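Local coordinates for NADP-dependent glyceraldehyde-3-phosphate dehydrogenase (Bacillus halodurans, PDB 3PRL), which probably catalyses the NADP-dependent, non-phosphorylating oxidation of glyceraldehyde 3-phosphate, as a member of the aldehyde dehydrogenase family, at residues Y78-L83 and L168-I173; D82-R87 and S111-I116; I267-A272 and K398-A403; V382-P387 and I404-Q409. All blocks are in the same frame, centred on the assembly; numbering follows the deposited sequence. Where two conformers were deposited one is given.

The four contacts illustrate how an aldehyde dehydrogenase chain packs helices against helices in one part and helices against sheet and loop in another. Contacts 1 and 2 share Asp82 and Leu83 of helix 70-86; their centres lie 7 Å apart, and they meet where Ala170 CB approaches Thr113 CG2 at 3.6 Å. Contact 1 lies nearer the cofactor site: the side chain of Ile173 is about 7 Å from that of Ser160, an NADP(+)-binding residue. Contacts 3 and 4 use successive halves of helix 400-409, their centres 15 Å apart, away from the annotated sites. The centres of contacts 1 and 3 are 41 Å apart, on opposite sides of the chain's centre.

Contact 1: residues Y78-L83 and L168-I173; sequences YAWADL and LAAAKI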
loop_
_atom_site.group_PDB
_atom_site.type_symbol
_atom_site.label_atom_id
_atom_site.label_comp_id
_atom_site.label_asym_id
_atom_site.label_seq_id
_atom_site.Cartn_x
_atom_site.Cartn_y
_atom_site.Cartn_z
ATOM N N TYR D 78 -6.823 -20.153 13.277
ATOM C CA TYR D 78 -8.105 -20.674 12.814
ATOM C C TYR D 78 -8.614 -21.740 13.785
ATOM O O TYR D 78 -9.745 -21.675 14.246
ATOM C CB TYR D 78 -7.985 -21.297 11.408
ATOM C CG TYR D 78 -7.678 -20.346 10.259
ATOM C CD1 TYR D 78 -7.951 -18.989 10.353
ATOM C CD2 TYR D 78 -7.156 -20.825 9.058
ATOM C CE1 TYR D 78 -7.685 -18.124 9.302
ATOM C CE2 TYR D 78 -6.886 -19.968 7.995
ATOM C CZ TYR D 78 -7.151 -18.615 8.127
ATOM O OH TYR D 78 -6.890 -17.751 7.083
ATOM N N ALA D 79 -7.752 -22.719 14.093
ATOM C CA ALA D 79 -8.101 -23.843 14.993
ATOM C C ALA D 79 -8.490 -23.377 16.388
ATOM O O ALA D 79 -9.449 -23.874 16.977
ATOM C CB ALA D 79 -6.954 -24.848 15.084
ATOM N N TRP D 80 -7.744 -22.401 16.898
ATOM C CA TRP D 80 -8.015 -21.828 18.208
ATOM C C TRP D 80 -9.369 -21.131 18.186
ATOM O O TRP D 80 -10.167 -21.312 19.091
ATOM C CB TRP D 80 -6.891 -20.854 18.563
ATOM C CG TRP D 80 -7.008 -20.122 19.859
ATOM C CD1 TRP D 80 -7.674 -20.516 20.989
ATOM C CD2 TRP D 80 -6.391 -18.871 20.174
ATOM N NE1 TRP D 80 -7.516 -19.579 21.976
ATOM C CE2 TRP D 80 -6.732 -18.560 21.505
ATOM C CE3 TRP D 80 -5.568 -17.991 19.460
ATOM C CZ2 TRP D 80 -6.293 -17.394 22.136
ATOM C CZ3 TRP D 80 -5.141 -16.835 20.078
ATOM C CH2 TRP D 80 -5.495 -16.549 21.405
ATOM N N ALA D 81 -9.613 -20.349 17.133
ATOM C CA ALA D 81 -10.867 -19.611 16.964
ATOM C C ALA D 81 -12.054 -20.562 16.936
ATOM O O ALA D 81 -13.069 -20.315 17.609
ATOM C CB ALA D 81 -10.830 -18.789 15.714
ATOM N N ASP D 82 -11.919 -21.642 16.165
ATOM C CA ASP D 82 -12.971 -22.661 16.085
ATOM C C ASP D 82 -13.314 -23.232 17.461
ATOM O O ASP D 82 -14.487 -23.292 17.836
ATOM C CB ASP D 82 -12.582 -23.797 15.124
ATOM C CG ASP D 82 -12.244 -23.303 13.718
ATOM O OD1 ASP D 82 -12.396 -22.096 13.424
ATOM O OD2 ASP D 82 -11.813 -24.134 12.896
ATOM N N LEU D 83 -12.291 -23.644 18.202
ATOM C CA LEU D 83 -12.491 -24.208 19.533
ATOM C C LEU D 83 -13.100 -23.202 20.509
ATOM O O LEU D 83 -13.876 -23.591 21.365
ATOM C CB LEU D 83 -11.189 -24.788 20.114
ATOM C CG LEU D 83 -10.420 -25.907 19.395
ATOM C CD1 LEU D 83 -9.381 -26.542 20.335
ATOM C CD2 LEU D 83 -11.325 -26.990 18.797
ATOM N N LEU D 168 -9.612 -8.903 25.127
ATOM C CA LEU D 168 -8.437 -8.036 25.188
ATOM C C LEU D 168 -7.157 -8.826 25.455
ATOM O O LEU D 168 -6.049 -8.308 25.281
ATOM C CB LEU D 168 -8.636 -6.917 26.227
ATOM C CG LEU D 168 -9.792 -5.932 25.994
ATOM C CD1 LEU D 168 -9.749 -4.838 27.026
ATOM C CD2 LEU D 168 -9.756 -5.354 24.596
ATOM N N ALA D 169 -7.315 -10.094 25.839
ATOM C CA ALA D 169 -6.193 -11.032 25.889
ATOM C C ALA D 169 -5.794 -11.582 24.490
ATOM O O ALA D 169 -4.654 -11.403 24.041
ATOM C CB ALA D 169 -6.512 -12.157 26.860
ATOM N N ALA D 170 -6.734 -12.229 23.803
ATOM C CA ALA D 170 -6.532 -12.692 22.411
ATOM C C ALA D 170 -6.162 -11.601 21.389
ATOM O O ALA D 170 -5.456 -11.860 20.416
ATOM C CB ALA D 170 -7.740 -13.424 21.935
ATOM N N ALA D 171 -6.673 -10.392 21.591
ATOM C CA ALA D 171 -6.328 -9.252 20.739
ATOM C C ALA D 171 -4.819 -8.960 20.756
ATOM O O ALA D 171 -4.318 -8.276 19.875
ATOM C CB ALA D 171 -7.091 -8.034 21.180
ATOM N N LYS D 172 -4.118 -9.471 21.767
ATOM C CA LYS D 172 -2.661 -9.293 21.922
ATOM C C LYS D 172 -1.903 -10.541 21.544
ATOM O O LYS D 172 -0.881 -10.468 20.857
ATOM C CB LYS D 172 -2.308 -8.934 23.363
ATOM C CG LYS D 172 -2.859 -7.588 23.813
ATOM C CD LYS D 172 -2.708 -7.413 25.327
ATOM C CE LYS D 172 -3.215 -6.056 25.780
ATOM N NZ LYS D 172 -4.606 -5.841 25.290
ATOM N N ILE D 173 -2.400 -11.689 22.002
ATOM C CA ILE D 173 -1.765 -12.970 21.718
ATOM C C ILE D 173 -1.809 -13.328 20.224
ATOM O O ILE D 173 -0.778 -13.698 19.671
ATOM C CB ILE D 173 -2.334 -14.128 22.583
ATOM C CG1 ILE D 173 -2.300 -13.767 24.074
ATOM C CG2 ILE D 173 -1.533 -15.429 22.353
ATOM C CD1 ILE D 173 -3.149 -14.707 24.942
#
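Apolar packing between Trp80 and the pair Ala170 and Ile173 makes up the whole of this contact, and on the tryptophan side CH2 makes the closest approaches. Trp80 CH2, the far corner of the six-membered ring, comes to 3.9 Å from Ala170 CB and 4.2 Å from Ile173 CB. Both carbons approach the ring obliquely. The indole spans a wide gap between the helices because its CG stands anti to the backbone N (chi1 178°), which sends the ring straight out from helix 70-86. Ala170 and Ile173, three residues apart, offer the same side of helix 167-178 to it. This second helix follows strand 144-159 and leads into strand 182-186, strands of one sheet, with the NADP(+)-binding residues Ser160 just past the first and Lys186 at the end of the second, consistent with the Rossmann-like coenzyme domain of aldehyde dehydrogenases. The buried Trp80 NE1 is satisfied by Met198 O of helix 192-204, which should limit rotation of the indole. Separately, within helix 167-178, Lys172 folds back so that NZ reaches Leu168 O at 2.9 Å, and the same nitrogen is hydrogen-bonded to Thr238 OG1.

Contact 2: residues D82-R87 and S111-I116; sequences DLLEER and SRTADI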
loop_
_atom_site.group_PDB
_atom_site.type_symbol
_atom_site.label_atom_id
_atom_site.label_comp_id
_atom_site.label_asym_id
_atom_site.label_seq_id
_atom_site.Cartn_x
_atom_site.Cartn_y
_atom_site.Cartn_z
ATOM N N ASP D 82 -11.919 -21.642 16.165
ATOM C CA ASP D 82 -12.971 -22.661 16.085
ATOM C C ASP D 82 -13.314 -23.232 17.461
ATOM O O ASP D 82 -14.487 -23.292 17.836
ATOM C CB ASP D 82 -12.582 -23.797 15.124
ATOM C CG ASP D 82 -12.244 -23.303 13.718
ATOM O OD1 ASP D 82 -12.396 -22.096 13.424
ATOM O OD2 ASP D 82 -11.813 -24.134 12.896
ATOM N N LEU D 83 -12.291 -23.644 18.202
ATOM C CA LEU D 83 -12.491 -24.208 19.533
ATOM C C LEU D 83 -13.100 -23.202 20.509
ATOM O O LEU D 83 -13.876 -23.591 21.365
ATOM C CB LEU D 83 -11.189 -24.788 20.114
ATOM C CG LEU D 83 -10.420 -25.907 19.395
ATOM C CD1 LEU D 83 -9.381 -26.542 20.335
ATOM C CD2 LEU D 83 -11.325 -26.990 18.797
ATOM N N LEU D 84 -12.748 -21.920 20.399
ATOM C CA LEU D 84 -13.371 -20.921 21.279
ATOM C C LEU D 84 -14.876 -20.804 20.983
ATOM O O LEU D 84 -15.707 -20.910 21.879
ATOM C CB LEU D 84 -12.661 -19.553 21.206
ATOM C CG LEU D 84 -11.197 -19.428 21.681
ATOM C CD1 LEU D 84 -10.561 -18.070 21.317
ATOM C CD2 LEU D 84 -11.015 -19.686 23.157
ATOM N N GLU D 85 -15.212 -20.625 19.713
ATOM C CA GLU D 85 -16.596 -20.558 19.242
ATOM C C GLU D 85 -17.412 -21.765 19.709
ATOM O O GLU D 85 -18.526 -21.616 20.221
ATOM C CB GLU D 85 -16.562 -20.503 17.724
ATOM C CG GLU D 85 -17.876 -20.414 17.011
ATOM C CD GLU D 85 -17.638 -20.059 15.561
ATOM O OE1 GLU D 85 -17.652 -20.980 14.714
ATOM O OE2 GLU D 85 -17.374 -18.872 15.280
ATOM N N GLU D 86 -16.838 -22.951 19.516
ATOM C CA GLU D 86 -17.356 -24.205 20.046
ATOM C C GLU D 86 -17.644 -24.133 21.552
ATOM O O GLU D 86 -18.651 -24.674 22.019
ATOM C CB GLU D 86 -16.358 -25.333 19.738
ATOM C CG GLU D 86 -16.762 -26.709 20.236
ATOM C CD GLU D 86 -15.824 -27.814 19.768
ATOM O OE1 GLU D 86 -15.467 -27.840 18.567
ATOM O OE2 GLU D 86 -15.457 -28.666 20.610
ATOM N N ARG D 87 -16.765 -23.473 22.304
ATOM C CA ARG D 87 -16.925 -23.363 23.762
ATOM C C ARG D 87 -17.539 -22.022 24.187
ATOM O O ARG D 87 -17.289 -21.528 25.297
ATOM C CB ARG D 87 -15.590 -23.631 24.476
ATOM C CG ARG D 87 -15.071 -25.045 24.231
ATOM C CD ARG D 87 -13.593 -25.219 24.543
ATOM N NE ARG D 87 -13.104 -26.519 24.073
ATOM C CZ ARG D 87 -11.867 -26.975 24.248
ATOM N NH1 ARG D 87 -10.964 -26.253 24.893
ATOM N NH2 ARG D 87 -11.536 -28.169 23.779
ATOM N N SER D 111 -17.497 -14.954 21.205
ATOM C CA SER D 111 -17.824 -14.958 19.758
ATOM C C SER D 111 -16.954 -13.966 19.019
ATOM O O SER D 111 -16.325 -14.305 18.012
ATOM C CB SER D 111 -19.282 -14.584 19.487
ATOM O OG SER D 111 -20.176 -15.458 20.126
ATOM N N ARG D 112 -16.921 -12.742 19.538
ATOM C CA ARG D 112 -16.186 -11.663 18.897
ATOM C C ARG D 112 -14.695 -11.982 18.901
ATOM O O ARG D 112 -14.001 -11.656 17.946
ATOM C CB ARG D 112 -16.480 -10.308 19.564
ATOM C CG ARG D 112 -15.829 -9.100 18.865
ATOM C CD ARG D 112 -16.392 -7.751 19.354
ATOM N NE ARG D 112 -15.387 -6.690 19.288
ATOM C CZ ARG D 112 -15.539 -5.455 19.777
ATOM N NH1 ARG D 112 -16.670 -5.096 20.378
ATOM N NH2 ARG D 112 -14.547 -4.570 19.669
ATOM N N THR D 113 -14.225 -12.625 19.978
ATOM C CA THR D 113 -12.816 -12.990 20.123
ATOM C C THR D 113 -12.342 -13.870 18.958
ATOM O O THR D 113 -11.309 -13.579 18.343
ATOM C CB THR D 113 -12.515 -13.655 21.514
ATOM O OG1 THR D 113 -12.530 -12.666 22.548
ATOM C CG2 THR D 113 -11.163 -14.343 21.535
ATOM N N ALA D 114 -13.103 -14.930 18.659
ATOM C CA ALA D 114 -12.790 -15.831 17.534
ATOM C C ALA D 114 -12.835 -15.097 16.208
ATOM O O ALA D 114 -12.061 -15.385 15.295
ATOM C CB ALA D 114 -13.727 -17.051 17.509
ATOM N N ASP D 115 -13.733 -14.127 16.120
ATOM C CA ASP D 115 -13.811 -13.262 14.958
ATOM C C ASP D 115 -12.556 -12.410 14.799
ATOM O O ASP D 115 -12.078 -12.232 13.670
ATOM C CB ASP D 115 -15.047 -12.376 15.026
ATOM C CG ASP D 115 -16.337 -13.151 14.808
ATOM O OD1 ASP D 115 -16.298 -14.312 14.324
ATOM O OD2 ASP D 115 -17.400 -12.581 15.113
ATOM N N ILE D 116 -12.021 -11.894 15.910
ATOM C CA ILE D 116 -10.765 -11.130 15.883
ATOM C C ILE D 116 -9.561 -12.007 15.540
ATOM O O ILE D 116 -8.659 -11.573 14.802
ATOM C CB ILE D 116 -10.488 -10.369 17.219
ATOM C CG1 ILE D 116 -11.385 -9.138 17.340
ATOM C CG2 ILE D 116 -9.058 -9.880 17.282
ATOM C CD1 ILE D 116 -11.748 -8.794 18.804
#
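Leu84 and Glu85 meet Thr113 and Ala114 in a buried helix-to-helix contact, with the last turn of helix 70-86 lying against the middle of helix 103-124. The backbones come close at one point, where Glu85 CA and Ser111 CA are 5.8 Å apart. Methyl groups carry the inner side: Leu84 CD1 reaches Thr113 CG2 at 3.8 Å, the two side chains crossing at a slant. The threonine is turned so that CG2 is anti to the backbone N (chi1 -74° to OG1), which hands its methyl to the leucine while OG1 bonds back to Glu109 O of its own helix. Next door, Ala114 CB lies 4.5 Å from both Glu85 N and Glu85 CB, its short side chain consistent with the close approach of the two helices. The two helices belong to a layer of helices beside the coenzyme-binding sheet of the aldehyde dehydrogenase fold; Leu84 also touches Met198 and Ala201 of helix 192-204, and Thr113 touches Ala170 of helix 167-178. At the outer margin the contact turns acidic. Glu85 OE2 and Asp115 OD1 stand 4.8 Å apart, and their mutual repulsion is probably eased by Arg118, which forms a salt bridge with Glu85 and a long, weak ion pair with Asp115. Beyond Asp115, Phe137 of a second subunit packs against its side chain.

Contact 3: residues I267-A272 and K398-A403; sequences IVLDDA and KDANEA
Ile267 places CG2 anti to its backbone N while CG1 stands beside that nitrogen (chi1 -55°), and both branches thereby present methyls to Ala403: CG2 at 3.9 Å and CD1 at 4.1 Å from Ala403 CB. Two residues on, Leu269 CG stands anti to the carbonyl carbon (chi1 -63°); CD1 continues the chain, and it is the other methyl, CD2, that comes within 3.7 Å of Ala400 CB. This is helix-on-sheet packing in an alpha/beta layer, characteristic of the catalytic domain in aldehyde dehydrogenases. Strand 264-268 sits between strands 296-302 and 415-419, parallel to both, and helix 400-409 rests against one side of it. The two alanines, one helical turn apart, each take one methyl-bearing side chain: Ala403 takes Ile267 and Ala400 takes Leu269. Ile429 of helix 423-431 touches both Leu269 and Ala400, widening the apolar patch. Beside it Asp399 is the N-cap, just ahead of helix 400-409. Glu402 N donates to Asp399 OD1 at 2.7 Å, almost along the C-O axis of that oxygen, and the glutamate side chain reaches back in return: Lys398 N binds Glu402 OE1 on its anti side, at 2.9 Å and 29° out of the carboxylate plane.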
loop_
_atom_site.group_PDB
_atom_site.type_symbol
_atom_site.label_atom_id
_atom_site.label_comp_id
_atom_site.label_asym_id
_atom_site.label_seq_id
_atom_site.Cartn_x
_atom_site.Cartn_y
_atom_site.Cartn_z
ATOM N N ILE D 267 -20.626 15.320 22.678
ATOM C CA ILE D 267 -20.955 16.705 22.364
ATOM C C ILE D 267 -22.274 16.725 21.608
ATOM O O ILE D 267 -22.408 16.055 20.579
ATOM C CB ILE D 267 -19.822 17.379 21.565
ATOM C CG1 ILE D 267 -18.502 17.251 22.354
ATOM C CG2 ILE D 267 -20.180 18.824 21.247
ATOM C CD1 ILE D 267 -17.285 17.915 21.725
ATOM N N VAL D 268 -23.243 17.470 22.146
ATOM C CA VAL D 268 -24.582 17.577 21.569
ATOM C C VAL D 268 -24.895 19.045 21.221
ATOM O O VAL D 268 -25.086 19.878 22.109
ATOM C CB VAL D 268 -25.653 16.980 22.518
ATOM C CG1 VAL D 268 -26.900 16.604 21.747
ATOM C CG2 VAL D 268 -25.111 15.746 23.255
ATOM N N LEU D 269 -24.893 19.358 19.924
ATOM C CA LEU D 269 -25.215 20.704 19.439
ATOM C C LEU D 269 -26.720 20.880 19.195
ATOM O O LEU D 269 -27.471 19.913 19.239
ATOM C CB LEU D 269 -24.411 21.045 18.174
ATOM C CG LEU D 269 -22.884 21.114 18.298
ATOM C CD1 LEU D 269 -22.226 21.480 16.961
ATOM C CD2 LEU D 269 -22.458 22.075 19.409
ATOM N N ASP D 270 -27.139 22.123 18.946
ATOM C CA ASP D 270 -28.561 22.495 18.786
ATOM C C ASP D 270 -29.334 21.691 17.722
ATOM O O ASP D 270 -30.486 21.293 17.948
ATOM C CB ASP D 270 -28.671 24.017 18.551
ATOM C CG ASP D 270 -29.940 24.438 17.803
ATOM O OD1 ASP D 270 -30.969 23.727 17.841
ATOM O OD2 ASP D 270 -29.905 25.525 17.182
ATOM N N ASP D 271 -28.701 21.463 16.576
ATOM C CA ASP D 271 -29.333 20.777 15.460
ATOM C C ASP D 271 -29.109 19.257 15.502
ATOM O O ASP D 271 -28.690 18.657 14.514
ATOM C CB ASP D 271 -28.833 21.371 14.132
ATOM C CG ASP D 271 -27.318 21.295 13.985
ATOM O OD1 ASP D 271 -26.622 21.208 15.017
ATOM O OD2 ASP D 271 -26.823 21.327 12.837
ATOM N N ALA D 272 -29.400 18.633 16.641
ATOM C CA ALA D 272 -29.151 17.206 16.803
ATOM C C ALA D 272 -30.442 16.421 16.956
ATOM O O ALA D 272 -31.407 16.898 17.561
ATOM C CB ALA D 272 -28.243 16.955 17.990
ATOM N N LYS D 398 -22.504 26.277 26.331
ATOM C CA LYS D 398 -23.052 27.322 25.465
ATOM C C LYS D 398 -22.893 26.998 23.979
ATOM O O LYS D 398 -23.809 27.229 23.193
ATOM C CB LYS D 398 -22.411 28.682 25.768
ATOM C CG LYS D 398 -23.377 29.873 25.669
ATOM C CD LYS D 398 -22.702 31.153 25.135
ATOM C CE LYS D 398 -21.415 31.530 25.898
ATOM N NZ LYS D 398 -20.602 32.568 25.190
ATOM N N ASP D 399 -21.723 26.493 23.595
ATOM C CA ASP D 399 -21.450 26.204 22.197
ATOM C C ASP D 399 -20.463 25.054 22.022
ATOM O O ASP D 399 -20.016 24.450 23.005
ATOM C CB ASP D 399 -20.954 27.467 21.480
ATOM C CG ASP D 399 -19.819 28.161 22.217
ATOM O OD1 ASP D 399 -19.047 27.492 22.928
ATOM O OD2 ASP D 399 -19.695 29.393 22.082
ATOM N N ALA D 400 -20.137 24.748 20.766
ATOM C CA ALA D 400 -19.142 23.737 20.454
ATOM C C ALA D 400 -17.777 24.189 20.975
ATOM O O ALA D 400 -17.001 23.384 21.479
ATOM C CB ALA D 400 -19.083 23.489 18.939
ATOM N N ASN D 401 -17.511 25.486 20.849
ATOM C CA ASN D 401 -16.250 26.091 21.275
ATOM C C ASN D 401 -15.929 25.852 22.757
ATOM O O ASN D 401 -14.803 25.472 23.101
ATOM C CB ASN D 401 -16.263 27.588 20.962
ATOM C CG ASN D 401 -16.475 27.874 19.481
ATOM O OD1 ASN D 401 -15.534 27.833 18.696
ATOM N ND2 ASN D 401 -17.717 28.176 19.101
ATOM N N GLU D 402 -16.920 26.057 23.625
ATOM C CA GLU D 402 -16.776 25.726 25.039
ATOM C C GLU D 402 -16.682 24.222 25.233
ATOM O O GLU D 402 -15.962 23.762 26.115
ATOM C CB GLU D 402 -17.933 26.277 25.881
ATOM C CG GLU D 402 -17.783 26.023 27.404
ATOM C CD GLU D 402 -18.939 26.576 28.242
ATOM O OE1 GLU D 402 -19.980 26.939 27.659
ATOM O OE2 GLU D 402 -18.801 26.644 29.489
ATOM N N ALA D 403 -17.423 23.472 24.416
ATOM C CA ALA D 403 -17.381 22.010 24.458
ATOM C C ALA D 403 -15.995 21.479 24.088
ATOM O O ALA D 403 -15.482 20.573 24.745
ATOM C CB ALA D 403 -18.450 21.407 23.539
#

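Contact 4: residues V382-P387 and I404-Q409; sequences VAWEEP and ISLSNQ
The Trp384 indole meets helix 400-409 with its benzo end: Leu406 O lies at the edge, near the ring plane, 3.5 Å from Trp384 CZ3. The carbonyl of Leu406 faces the rim of an aromatic ring, where the slightly positive C-H edge would suit its oxygen. One face of the ring carries Ala383 CB, 4.0 Å above the plane and displaced toward the rim. Gln409 comes in obliquely, its amide plane turned 29° from that of the indole and NE2 at 3.6 Å from Trp384 CH2. Here the connection between two parallel strands of the catalytic-domain alpha/beta sheet, 367-374 and 391-397, packs on helix 400-409, which follows the second strand. The other end of the indole is held by NE1, which donates to Pro378 O and so limits how the ring can turn. Arg298 of strand 296-302 also touches the tryptophan. Gln409 is exposed, and its chain, extended beyond CG, crosses the ring obliquely, with CB 3.7 Å from Trp384 CH2. On the Leu406 side chain, the branch that reaches the indole is CD2, 4.0 Å from Trp384 CH2.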
loop_
_atom_site.group_PDB
_atom_site.type_symbol
_atom_site.label_atom_id
_atom_site.label_comp_id
_atom_site.label_asym_id
_atom_site.label_seq_id
_atom_site.Cartn_x
_atom_site.Cartn_y
_atom_site.Cartn_z
ATOM N N VAL D 382 -16.089 14.356 39.238
ATOM C CA VAL D 382 -16.766 13.450 38.305
ATOM C C VAL D 382 -16.779 13.997 36.879
ATOM O O VAL D 382 -17.127 13.281 35.939
ATOM C CB VAL D 382 -18.226 13.087 38.797
ATOM C CG1 VAL D 382 -19.229 14.235 38.519
ATOM C CG2 VAL D 382 -18.716 11.758 38.198
ATOM N N ALA D 383 -16.397 15.261 36.718
ATOM C CA ALA D 383 -16.309 15.876 35.397
ATOM C C ALA D 383 -14.993 15.510 34.714
ATOM O O ALA D 383 -14.801 15.773 33.520
ATOM C CB ALA D 383 -16.463 17.410 35.501
ATOM N N TRP D 384 -14.100 14.883 35.476
ATOM C CA TRP D 384 -12.715 14.706 35.066
ATOM C C TRP D 384 -12.262 13.265 35.275
ATOM O O TRP D 384 -11.772 12.622 34.330
ATOM C CB TRP D 384 -11.797 15.683 35.836
ATOM C CG TRP D 384 -12.158 17.140 35.664
ATOM C CD1 TRP D 384 -12.598 18.007 36.637
ATOM C CD2 TRP D 384 -12.119 17.897 34.444
ATOM N NE1 TRP D 384 -12.826 19.251 36.098
ATOM C CE2 TRP D 384 -12.542 19.214 34.756
ATOM C CE3 TRP D 384 -11.758 17.594 33.120
ATOM C CZ2 TRP D 384 -12.627 20.223 33.790
ATOM C CZ3 TRP D 384 -11.829 18.611 32.155
ATOM C CH2 TRP D 384 -12.263 19.908 32.500
ATOM N N GLU D 385 -12.441 12.765 36.501
ATOM C CA GLU D 385 -11.958 11.439 36.892
ATOM C C GLU D 385 -12.825 10.288 36.363
ATOM O O GLU D 385 -14.017 10.184 36.680
ATOM C CB GLU D 385 -11.838 11.315 38.419
ATOM C CG GLU D 385 -11.032 12.429 39.110
ATOM C CD GLU D 385 -10.841 12.192 40.613
ATOM O OE1 GLU D 385 -11.027 11.048 41.094
ATOM O OE2 GLU D 385 -10.489 13.166 41.312
ATOM N N GLU D 386 -12.199 9.407 35.586
ATOM C CA GLU D 386 -12.846 8.201 35.099
ATOM C C GLU D 386 -13.286 7.344 36.298
ATOM O O GLU D 386 -12.454 6.890 37.071
ATOM C CB GLU D 386 -11.887 7.429 34.189
ATOM C CG GLU D 386 -12.383 6.058 33.755
ATOM C CD GLU D 386 -11.353 5.276 32.943
ATOM O OE1 GLU D 386 -10.215 5.082 33.431
ATOM O OE2 GLU D 386 -11.688 4.834 31.824
ATOM N N PRO D 387 -14.607 7.129 36.445
ATOM C CA PRO D 387 -15.219 6.476 37.597
ATOM C C PRO D 387 -15.097 4.969 37.513
ATOM O O PRO D 387 -15.005 4.293 38.538
ATOM C CB PRO D 387 -16.697 6.878 37.479
ATOM C CG PRO D 387 -16.734 7.973 36.436
ATOM C CD PRO D 387 -15.633 7.602 35.506
ATOM N N ILE D 404 -15.405 22.060 23.041
ATOM C CA ILE D 404 -14.054 21.721 22.564
ATOM C C ILE D 404 -13.020 21.944 23.659
ATOM O O ILE D 404 -12.211 21.067 23.947
ATOM C CB ILE D 404 -13.676 22.556 21.312
ATOM C CG1 ILE D 404 -14.490 22.102 20.094
ATOM C CG2 ILE D 404 -12.155 22.504 21.030
ATOM C CD1 ILE D 404 -14.236 22.908 18.811
ATOM N N SER D 405 -13.073 23.127 24.267
ATOM C CA SER D 405 -12.143 23.538 25.320
ATOM C C SER D 405 -12.167 22.640 26.564
ATOM O O SER D 405 -11.123 22.134 27.007
ATOM C CB SER D 405 -12.428 24.990 25.707
ATOM O OG SER D 405 -11.622 25.407 26.786
ATOM N N LEU D 406 -13.354 22.457 27.131
ATOM C CA LEU D 406 -13.536 21.610 28.307
ATOM C C LEU D 406 -13.209 20.150 28.015
ATOM O O LEU D 406 -12.755 19.410 28.895
ATOM C CB LEU D 406 -14.971 21.732 28.815
ATOM C CG LEU D 406 -15.313 22.948 29.689
ATOM C CD1 LEU D 406 -16.825 23.086 29.870
ATOM C CD2 LEU D 406 -14.615 22.830 31.032
ATOM N N SER D 407 -13.458 19.747 26.773
ATOM C CA SER D 407 -13.105 18.435 26.278
ATOM C C SER D 407 -11.589 18.266 26.341
ATOM O O SER D 407 -11.085 17.291 26.904
ATOM C CB SER D 407 -13.621 18.275 24.840
ATOM O OG SER D 407 -12.983 17.211 24.169
ATOM N N ASN D 408 -10.870 19.247 25.799
ATOM C CA ASN D 408 -9.415 19.160 25.704
ATOM C C ASN D 408 -8.667 19.336 27.011
ATOM O O ASN D 408 -7.498 18.938 27.109
ATOM C CB ASN D 408 -8.889 20.125 24.646
ATOM C CG ASN D 408 -9.250 19.683 23.257
ATOM O OD1 ASN D 408 -9.622 18.524 23.047
ATOM N ND2 ASN D 408 -9.166 20.592 22.302
ATOM N N GLN D 409 -9.352 19.902 28.011
ATOM C CA GLN D 409 -8.748 20.120 29.333
ATOM C C GLN D 409 -8.448 18.846 30.107
ATOM O O GLN D 409 -7.538 18.842 30.934
ATOM C CB GLN D 409 -9.598 21.060 30.188
ATOM C CG GLN D 409 -9.155 22.500 30.130
ATOM C CD GLN D 409 -10.211 23.488 30.632
ATOM O OE1 GLN D 409 -10.384 24.558 30.053
ATOM N NE2 GLN D 409 -10.916 23.131 31.699
#